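Local coordinates for enoyl-acyl carrier protein reductase (Uncultured bacterium, PDB 6KIA) that probably reduces enoyl-acyl carrier protein substrates with NADH in bacterial fatty acid synthesis and is linked to triclosan resistance, at residues Leu342-Lys345 against Ile346-Tyr349. Sequence-based numbering, arbitrary orientation.
Sequences LLQK and IDDY
With CG of Gln344 anti to the backbone N (chi1 -176°) and the chain bent at chi2 (62°), the side chain doubles back to bring its amide beside the carboxylate of Asp348, whose CG sits anti to its carbonyl carbon, beside the backbone N, which leaves OD1 within reach of the amide. Gln344 NE2 donates to Asp348 OD1 over 3.1 Å. The acceptor lies in the amide plane, yet the amide comes down on the carboxylate from above, with the two planes 54° apart. The same two residues are joined through their backbones, Asp348 N giving a nearly straight bond to Gln344 O at 2.9 Å. This i to i+4 pair sits on the solvent-facing side of helix 339-351, an amphipathic alpha-helix at the periphery of this Rossmann-type reductase. Successive bonds of the same spacing run from Ile346 N to Leu342 O, from Asp347 N to Leu343 O and from Tyr349 N to Lys345 O. One water gives Leu343 O a second partner, donating to it at 2.8 Å and also to Asp347 OD1, which ties the carboxylate to the backbone one turn earlier. On the buried side, Leu342 CD2 packs against Ile346 CG1 at 4.2 Å, and both side chains rest on Phe307 and on Ile383 of helix 370-385. Lys345 reaches that same helix through a salt bridge from its NZ to Glu382, while Tyr349 lies against Met376 and Thr379.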
ATOM      1  N   LEU A 342      27.364  -1.313   2.060  1.00 17.89           N
ATOM      2  CA  LEU A 342      26.004  -1.242   1.519  1.00 18.77           C
ATOM      3  C   LEU A 342      25.400   0.118   1.886  1.00 17.30           C
ATOM      4  O   LEU A 342      24.906   0.877   1.028  1.00 22.36           O
ATOM      5  CB  LEU A 342      25.148  -2.391   2.072  1.00 20.69           C
ATOM      6  CG  LEU A 342      23.749  -2.621   1.458  1.00 22.07           C
ATOM      7  CD1 LEU A 342      23.266  -4.054   1.734  1.00 18.63           C
ATOM      8  CD2 LEU A 342      22.722  -1.626   1.947  1.00 23.36           C
ATOM      9  N   LEU A 343      25.434   0.433   3.178  1.00 17.95           N
ATOM     10  CA  LEU A 343      24.820   1.663   3.631  1.00 18.07           C
ATOM     11  C   LEU A 343      25.492   2.905   3.053  1.00 20.99           C
ATOM     12  O   LEU A 343      24.821   3.913   2.801  1.00 24.00           O
ATOM     13  CB  LEU A 343      24.818   1.716   5.149  1.00 18.57           C
ATOM     14  CG  LEU A 343      23.826   0.747   5.806  1.00 19.62           C
ATOM     15  CD1 LEU A 343      24.017   0.740   7.309  1.00 22.24           C
ATOM     16  CD2 LEU A 343      22.368   1.135   5.463  1.00 21.35           C
ATOM     17  N   GLN A 344      26.809   2.828   2.854  1.00 22.70           N
ATOM     18  CA  GLN A 344      27.533   3.953   2.279  1.00 24.72           C
ATOM     19  C   GLN A 344      27.141   4.135   0.815  1.00 24.34           C
ATOM     20  O   GLN A 344      27.036   5.258   0.312  1.00 23.19           O
ATOM     21  CB  GLN A 344      29.046   3.735   2.429  1.00 20.97           C
ATOM     22  CG  GLN A 344      29.878   4.917   1.930  1.00 31.32           C
ATOM     23  CD  GLN A 344      29.592   6.187   2.724  1.00 37.07           C
ATOM     24  OE1 GLN A 344      29.673   6.190   3.956  1.00 40.65           O
ATOM     25  NE2 GLN A 344      29.226   7.258   2.027  1.00 39.33           N
ATOM     26  N   LYS A 345      26.853   3.039   0.130  1.00 22.00           N
ATOM     27  CA  LYS A 345      26.445   3.153  -1.249  1.00 23.48           C
ATOM     28  C   LYS A 345      25.062   3.811  -1.339  1.00 24.87           C
ATOM     29  O   LYS A 345      24.772   4.598  -2.266  1.00 21.95           O
ATOM     30  CB  LYS A 345      26.444   1.762  -1.894  1.00 25.82           C
ATOM     31  CG  LYS A 345      25.889   1.694  -3.295  1.00 33.37           C
ATOM     32  CD  LYS A 345      26.139   0.302  -3.864  1.00 44.74           C
ATOM     33  CE  LYS A 345      27.640  -0.021  -3.915  1.00 47.87           C
ATOM     34  NZ  LYS A 345      28.442   0.758  -4.909  1.00 46.98           N
ATOM     35  N   ILE A 346      24.218   3.543  -0.339  1.00 20.44           N
ATOM     36  CA  ILE A 346      22.940   4.253  -0.271  1.00 19.62           C
ATOM     37  C   ILE A 346      23.101   5.742   0.106  1.00 18.97           C
ATOM     38  O   ILE A 346      22.438   6.626  -0.462  1.00 22.40           O
ATOM     39  CB  ILE A 346      21.986   3.569   0.723  1.00 17.97           C
ATOM     40  CG1 ILE A 346      21.708   2.133   0.274  1.00 20.86           C
ATOM     41  CG2 ILE A 346      20.670   4.401   0.865  1.00 20.45           C
ATOM     42  CD1 ILE A 346      20.835   2.038  -0.981  1.00 22.54           C
ATOM     43  N   ASP A 347      24.020   6.057   1.011  1.00 22.29           N
ATOM     44  CA  ASP A 347      24.234   7.469   1.327  1.00 24.21           C
ATOM     45  C   ASP A 347      24.759   8.225   0.085  1.00 26.51           C
ATOM     46  O   ASP A 347      24.311   9.338  -0.218  1.00 24.31           O
ATOM     47  CB  ASP A 347      25.205   7.635   2.505  1.00 26.60           C
ATOM     48  CG  ASP A 347      24.595   7.188   3.839  1.00 34.88           C
ATOM     49  OD1 ASP A 347      23.351   7.255   3.998  1.00 35.04           O
ATOM     50  OD2 ASP A 347      25.365   6.793   4.737  1.00 39.36           O
ATOM     51  N   ASP A 348      25.676   7.599  -0.636  1.00 23.55           N
ATOM     52  CA  ASP A 348      26.204   8.157  -1.875  1.00 24.63           C
ATOM     53  C   ASP A 348      25.079   8.376  -2.890  1.00 27.47           C
ATOM     54  O   ASP A 348      25.053   9.383  -3.609  1.00 28.20           O
ATOM     55  CB  ASP A 348      27.284   7.241  -2.461  1.00 24.69           C
ATOM     56  CG  ASP A 348      28.605   7.308  -1.688  1.00 36.10           C
ATOM     57  OD1 ASP A 348      28.785   8.234  -0.872  1.00 34.03           O
ATOM     58  OD2 ASP A 348      29.447   6.398  -1.877  1.00 35.32           O
ATOM     59  N   TYR A 349      24.161   7.409  -2.964  1.00 23.48           N
ATOM     60  CA  TYR A 349      22.992   7.512  -3.838  1.00 21.47           C
ATOM     61  C   TYR A 349      22.164   8.758  -3.504  1.00 21.31           C
ATOM     62  O   TYR A 349      21.846   9.552  -4.382  1.00 22.49           O
ATOM     63  CB  TYR A 349      22.168   6.224  -3.699  1.00 24.21           C
ATOM     64  CG  TYR A 349      20.879   6.088  -4.499  1.00 23.15           C
ATOM     65  CD1 TYR A 349      20.898   5.751  -5.851  1.00 20.22           C
ATOM     66  CD2 TYR A 349      19.642   6.220  -3.870  1.00 22.76           C
ATOM     67  CE1 TYR A 349      19.723   5.592  -6.573  1.00 26.01           C
ATOM     68  CE2 TYR A 349      18.453   6.044  -4.579  1.00 22.94           C
ATOM     69  CZ  TYR A 349      18.499   5.744  -5.932  1.00 25.49           C
ATOM     70  OH  TYR A 349      17.328   5.580  -6.638  1.00 22.79           O
TER
HETATM   71  O   HOH W   1      22.510   4.590   4.298  1.00 30.40           O